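Local coordinates for protein putative TetR-family transcriptional regulator (Rhodococcus sp., PDB 2G3B) that probably acts as a dimeric transcriptional repressor of the TetR family, binding regulatory DNA through an N-terminal helix-turn-helix, at residues A[33-36]-A[37-41]; A[93-96]-A[97-101]; A[127-130]-A[131-135]. All blocks are in the same frame, centred on the assembly; numbering follows the deposited sequence.

In the fold
The chain is all helical, and the three contacts come in series along it, each local: a helix cap in interaction 1, successive turns of one helix in interactions 2 and 3. Interaction 1 sits at the turn between helix 26-33 and helix 37-44, in the predicted DNA-binding motif; its centre is about 25 Å from the centre of the chain. Interaction 2, near the middle of the chain on helix 92-110, lies about 23 Å from each of the others, centre to centre, and reaches back to the N-terminal helices. Interaction 3 follows on helix 115-139, about 38 Å from interaction 1 between centres. Together they run from the predicted DNA-binding end into the BetI-type C-terminal region.

Interaction 1 of 3, residues A[33-36]-A[37-41]; sequences AGVS and PGLLY
Ser36 sits just before helix 37-44 and reaches over its first turn. Its CB stands beside the ring of Pro37 simply because the two residues are joined by a peptide bond. From there OG swings between the backbone N and the carbonyl carbon (chi1 72°), which brings it round to the N-H groups at the start of the helix: OG accepts a hydrogen bond from Leu39 N at 3.0 Å, with an N-H...O angle of 149°. This is an N-cap. The main-chain oxygen helps from the same residue, since Ser36 O takes weak bonds from Leu39 N and from Leu40 N, the latter at 3.3 Å. Leu39 N is thus shared between two acceptors of one serine.

The hydrophobic half of the contact is Val35 against Leu39. The two side chains cross at about a right angle, and Leu39 CD2 rests 3.9 Å from both CB and CG1 of Val35. Helix 2-23 packs against this turn: Val35 and Leu40 touch Ile8, and Leu39 touches Arg4. At the start of the turn, Gly34, the first residue beyond helix 26-33, has positive phi in a Schellman motif.

One helix is therefore closed by glycine and the next opened by serine within three residues, as suits the tight turn of a helix-turn-helix. The cap and the valine-leucine contact probably help to set where helix 37-44, the probable recognition helix, starts.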
# COMPACT_ATOMS: atom_id res chain seq x y z
N ALA A 33 14.16 -17.92 -18.25
CA ALA A 33 13.09 -18.11 -19.21
C ALA A 33 13.50 -19.03 -20.35
O ALA A 33 12.66 -19.35 -21.18
CB ALA A 33 12.53 -16.73 -19.75
N GLY A 34 14.77 -19.43 -20.37
CA GLY A 34 15.31 -20.31 -21.40
C GLY A 34 15.46 -19.58 -22.73
O GLY A 34 15.36 -20.18 -23.83
N VAL A 35 15.68 -18.26 -22.65
CA VAL A 35 15.86 -17.48 -23.89
C VAL A 35 17.11 -16.61 -23.85
O VAL A 35 17.76 -16.56 -22.83
CB VAL A 35 14.61 -16.63 -24.19
CG1 VAL A 35 13.35 -17.56 -24.33
CG2 VAL A 35 14.40 -15.58 -23.09
N SER A 36 17.43 -15.91 -24.93
CA SER A 36 18.60 -15.05 -24.97
C SER A 36 18.18 -13.65 -24.54
O SER A 36 17.08 -13.22 -24.81
CB SER A 36 19.16 -14.98 -26.38
OG SER A 36 18.27 -14.20 -27.18
N PRO A 37 19.10 -12.91 -23.91
CA PRO A 37 18.89 -11.47 -23.70
C PRO A 37 18.40 -10.75 -24.98
O PRO A 37 17.51 -9.93 -24.87
CB PRO A 37 20.29 -10.98 -23.31
CG PRO A 37 20.84 -12.17 -22.55
CD PRO A 37 20.38 -13.37 -23.34
N GLY A 38 18.94 -11.06 -26.18
CA GLY A 38 18.56 -10.36 -27.41
C GLY A 38 17.07 -10.57 -27.75
O GLY A 38 16.39 -9.68 -28.33
N LEU A 39 16.54 -11.73 -27.41
CA LEU A 39 15.09 -11.94 -27.69
C LEU A 39 14.28 -11.07 -26.78
O LEU A 39 13.24 -10.51 -27.20
CB LEU A 39 14.66 -13.39 -27.51
CG LEU A 39 13.18 -13.67 -27.78
CD1 LEU A 39 12.84 -13.53 -29.29
CD2 LEU A 39 12.77 -14.99 -27.26
N LEU A 40 14.74 -10.94 -25.54
CA LEU A 40 14.03 -10.12 -24.57
C LEU A 40 13.99 -8.65 -25.06
O LEU A 40 12.91 -7.98 -25.07
CB LEU A 40 14.66 -10.33 -23.18
CG LEU A 40 14.00 -9.70 -21.97
CD1 LEU A 40 14.37 -10.51 -20.69
CD2 LEU A 40 14.48 -8.23 -21.91
N TYR A 41 15.14 -8.15 -25.53
CA TYR A 41 15.19 -6.80 -26.08
C TYR A 41 14.41 -6.62 -27.38
O TYR A 41 13.84 -5.54 -27.61
CB TYR A 41 16.61 -6.36 -26.35
CG TYR A 41 17.47 -6.24 -25.11
CD1 TYR A 41 17.09 -5.43 -24.06
CD2 TYR A 41 18.71 -6.87 -25.05
CE1 TYR A 41 17.90 -5.30 -22.93
CE2 TYR A 41 19.54 -6.74 -23.91
CZ TYR A 41 19.13 -5.96 -22.88
OH TYR A 41 19.95 -5.81 -21.79

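Interaction 2 of 3, residues A[93-96]-A[97-101]; sequences EVVE and NSLAW
Asn97 is bonded back to Glu93 one turn earlier on helix 92-110, its N giving to Glu93 O at 2.8 Å with an N-H...O angle of 163°. Its side chain folds over the same carbonyl: with CG only roughly anti to the carbonyl carbon of its own residue (chi1 -89°), Asn97 CG comes to 3.4 Å from Glu93 O. Three more backbone bonds continue the pattern, from Ser98 N to Val94 O, from Leu99 N to Val95 O and from Ala100 N to Glu96 O. The last two run nearly along the C=O axis, whereas the donors of Asn97 and Ser98 are tilted out of the carbonyl planes they meet.

The polar ends of the side chains find their partners on other helices: Glu96 OE1 in a salt bridge with Arg61 NH2, Asn97 OD1 with Arg61 NE, Glu96 OE2 with Thr14 OG1 and Glu93 OE2 with Tyr65 OH. Glu96 gets its carboxylate out there by running CG anti to the backbone N (chi1 -171°) and staying extended beyond it.

Farther round the helix the contact is apolar. Val95 and Leu99 lie side by side and point the same way, meeting at Val95 CG1 and Leu99 CD1, 3.9 Å apart. Leu99 goes on to pack against Ala17 and Leu167 of its own chain and Val109 of the second subunit.

A buried asparagine and a partly exposed glutamate thus share one guanidinium, whose positive charge would probably favour an ionised Glu96. Through these groups helix 92-110 is tied by polar bonds to helices 2-23 and 47-66, joining the C-terminal region to the DNA-binding end, while Leu99 adds an apolar touch to the partner subunit.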
# COMPACT_ATOMS: atom_id res chain seq x y z
N GLU A 93 0.53 -18.28 -6.92
CA GLU A 93 0.49 -17.23 -7.92
C GLU A 93 -0.05 -15.91 -7.41
O GLU A 93 0.44 -14.85 -7.79
CB GLU A 93 -0.33 -17.60 -9.14
CG GLU A 93 0.37 -18.58 -10.11
CD GLU A 93 -0.23 -18.46 -11.50
OE1 GLU A 93 0.45 -18.87 -12.44
OE2 GLU A 93 -1.38 -17.94 -11.65
N VAL A 94 -1.10 -15.97 -6.58
CA VAL A 94 -1.69 -14.76 -6.01
C VAL A 94 -0.72 -14.09 -5.07
O VAL A 94 -0.63 -12.86 -5.06
CB VAL A 94 -3.09 -15.07 -5.33
CG1 VAL A 94 -3.67 -13.85 -4.63
CG2 VAL A 94 -4.10 -15.57 -6.40
N VAL A 95 0.03 -14.88 -4.29
CA VAL A 95 0.99 -14.31 -3.35
C VAL A 95 2.08 -13.63 -4.17
O VAL A 95 2.52 -12.50 -3.88
CB VAL A 95 1.61 -15.42 -2.42
CG1 VAL A 95 2.86 -14.92 -1.71
CG2 VAL A 95 0.57 -15.88 -1.40
N GLU A 96 2.59 -14.37 -5.16
CA GLU A 96 3.63 -13.79 -6.00
C GLU A 96 3.17 -12.52 -6.70
O GLU A 96 3.91 -11.54 -6.74
CB GLU A 96 4.13 -14.80 -7.01
CG GLU A 96 5.36 -14.25 -7.73
CD GLU A 96 5.76 -15.10 -8.86
OE1 GLU A 96 5.08 -15.03 -9.90
OE2 GLU A 96 6.70 -15.89 -8.69
N ASN A 97 1.99 -12.51 -7.30
CA ASN A 97 1.49 -11.30 -7.98
C ASN A 97 1.49 -10.14 -7.01
O ASN A 97 1.84 -9.03 -7.35
CB ASN A 97 -0.03 -11.42 -8.31
CG ASN A 97 -0.29 -12.06 -9.64
OD1 ASN A 97 0.64 -12.24 -10.46
ND2 ASN A 97 -1.60 -12.41 -9.90
N SER A 98 1.03 -10.44 -5.79
CA SER A 98 0.91 -9.46 -4.73
C SER A 98 2.26 -8.89 -4.27
O SER A 98 2.39 -7.65 -4.15
CB SER A 98 0.07 -10.07 -3.61
OG SER A 98 -0.14 -9.09 -2.64
N LEU A 99 3.26 -9.76 -4.06
CA LEU A 99 4.61 -9.34 -3.77
C LEU A 99 5.19 -8.44 -4.86
O LEU A 99 5.80 -7.42 -4.52
CB LEU A 99 5.57 -10.53 -3.56
CG LEU A 99 5.33 -11.37 -2.32
CD1 LEU A 99 5.97 -12.78 -2.52
CD2 LEU A 99 5.91 -10.58 -1.07
N ALA A 100 5.04 -8.84 -6.12
CA ALA A 100 5.60 -8.09 -7.27
C ALA A 100 4.92 -6.73 -7.38
O ALA A 100 5.59 -5.72 -7.50
CB ALA A 100 5.42 -8.87 -8.57
N TRP A 101 3.59 -6.69 -7.19
CA TRP A 101 2.87 -5.42 -7.25
C TRP A 101 3.31 -4.52 -6.10
O TRP A 101 3.55 -3.34 -6.29
CB TRP A 101 1.35 -5.68 -7.17
CG TRP A 101 0.56 -4.51 -7.44
CD1 TRP A 101 0.05 -3.61 -6.52
CD2 TRP A 101 0.11 -4.07 -8.73
NE1 TRP A 101 -0.65 -2.63 -7.19
CE2 TRP A 101 -0.63 -2.89 -8.54
CE3 TRP A 101 0.31 -4.53 -10.04
CZ2 TRP A 101 -1.22 -2.18 -9.61
CZ3 TRP A 101 -0.26 -3.83 -11.09
CH2 TRP A 101 -1.02 -2.66 -10.86

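Interaction 3 of 3, residues A[127-130]-A[131-135]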
# COMPACT_ATOMS: atom_id res chain seq x y z
N SER A 127 -10.90 0.46 -13.36
CA SER A 127 -11.98 0.50 -14.34
C SER A 127 -12.88 -0.72 -14.29
O SER A 127 -14.09 -0.60 -14.50
CB SER A 127 -11.41 0.73 -15.75
OG SER A 127 -12.44 0.97 -16.67
N GLU A 128 -12.32 -1.90 -14.00
CA GLU A 128 -13.17 -3.10 -13.87
C GLU A 128 -14.11 -2.91 -12.72
O GLU A 128 -15.29 -3.26 -12.81
CB GLU A 128 -12.34 -4.35 -13.55
CG GLU A 128 -11.23 -4.65 -14.47
CD GLU A 128 -10.38 -5.89 -13.97
OE1 GLU A 128 -10.78 -6.56 -13.00
OE2 GLU A 128 -9.33 -6.16 -14.55
N ILE A 129 -13.60 -2.36 -11.63
CA ILE A 129 -14.41 -2.12 -10.44
C ILE A 129 -15.41 -0.99 -10.66
O ILE A 129 -16.61 -1.14 -10.33
CB ILE A 129 -13.53 -1.80 -9.21
CG1 ILE A 129 -12.62 -2.98 -8.84
CG2 ILE A 129 -14.43 -1.43 -8.02
CD1 ILE A 129 -13.43 -4.23 -8.35
N ALA A 130 -14.96 0.15 -11.20
CA ALA A 130 -15.88 1.25 -11.55
C ALA A 130 -17.00 0.76 -12.46
O ALA A 130 -18.15 1.08 -12.25
CB ALA A 130 -15.13 2.40 -12.24
N ASP A 131 -16.67 0.01 -13.51
CA ASP A 131 -17.71 -0.42 -14.43
C ASP A 131 -18.75 -1.29 -13.72
O ASP A 131 -19.94 -1.17 -13.98
CB ASP A 131 -17.12 -1.20 -15.60
CG ASP A 131 -18.18 -1.63 -16.61
OD1 ASP A 131 -18.89 -0.76 -17.17
OD2 ASP A 131 -18.29 -2.83 -16.89
N ALA A 132 -18.28 -2.18 -12.85
CA ALA A 132 -19.19 -3.01 -12.07
C ALA A 132 -20.17 -2.16 -11.30
O ALA A 132 -21.39 -2.43 -11.31
CB ALA A 132 -18.38 -3.97 -11.12
N ILE A 133 -19.65 -1.14 -10.62
CA ILE A 133 -20.49 -0.21 -9.80
C ILE A 133 -21.49 0.57 -10.68
O ILE A 133 -22.70 0.68 -10.35
CB ILE A 133 -19.61 0.78 -8.98
CG1 ILE A 133 -18.78 0.03 -7.92
CG2 ILE A 133 -20.50 1.91 -8.33
CD1 ILE A 133 -17.61 0.84 -7.34
N VAL A 134 -21.03 1.13 -11.81
CA VAL A 134 -21.97 1.85 -12.73
C VAL A 134 -23.08 0.93 -13.23
O VAL A 134 -24.26 1.34 -13.34
CB VAL A 134 -21.26 2.42 -14.02
CG1 VAL A 134 -22.28 3.22 -14.85
CG2 VAL A 134 -20.05 3.31 -13.67
N GLN A 135 -22.71 -0.30 -13.59
CA GLN A 135 -23.70 -1.26 -14.14
C GLN A 135 -24.75 -1.50 -13.05
O GLN A 135 -25.95 -1.49 -13.29
CB GLN A 135 -23.03 -2.60 -14.55
CG GLN A 135 -22.08 -2.56 -15.82
CD GLN A 135 -22.65 -1.77 -17.02
OE1 GLN A 135 -23.84 -1.86 -17.34
NE2 GLN A 135 -21.77 -1.02 -17.71
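Ser127 O accepts from Asp131 N at 2.8 Å, and the same four-residue step repeats along the helix. Ala132 N gives to Glu128 O and Ile133 N to Ile129 O, and Val134 N reaches Ala130 O at 2.9 Å. All four carbonyls of 127-130 are thereby engaged.

Two side chains have partners as well. Asp131 OD1 takes a bond from Gln135 NE2 at 2.9 Å, almost straight at 170°; the donor arrives on the syn side, 34° out of the carboxylate plane, while the oxygen lies in the plane of the Gln135 amide. Both carboxylate oxygens of Glu128 are bonded outside these turns, OE2 in a salt bridge with Arg66 NH2 of helix 47-66.

On the buried face Ile129 CG2 touches Ile133 CD1 at 4.0 Å. Ile133 CG1 stands anti to the carbonyl carbon (chi1 -66°), which lays it over the turn, 3.4 Å from Ile129 O. Ile129 also packs on Leu80 and Leu84 of helix 76-86 and on Met155 of helix 148-167, and Ile133 on Thr151.

This is an amphipathic alpha-helix with a solvent-side Asp-Gln pair four residues apart, packed into the all-helical C-terminal domain of a TetR-family regulator.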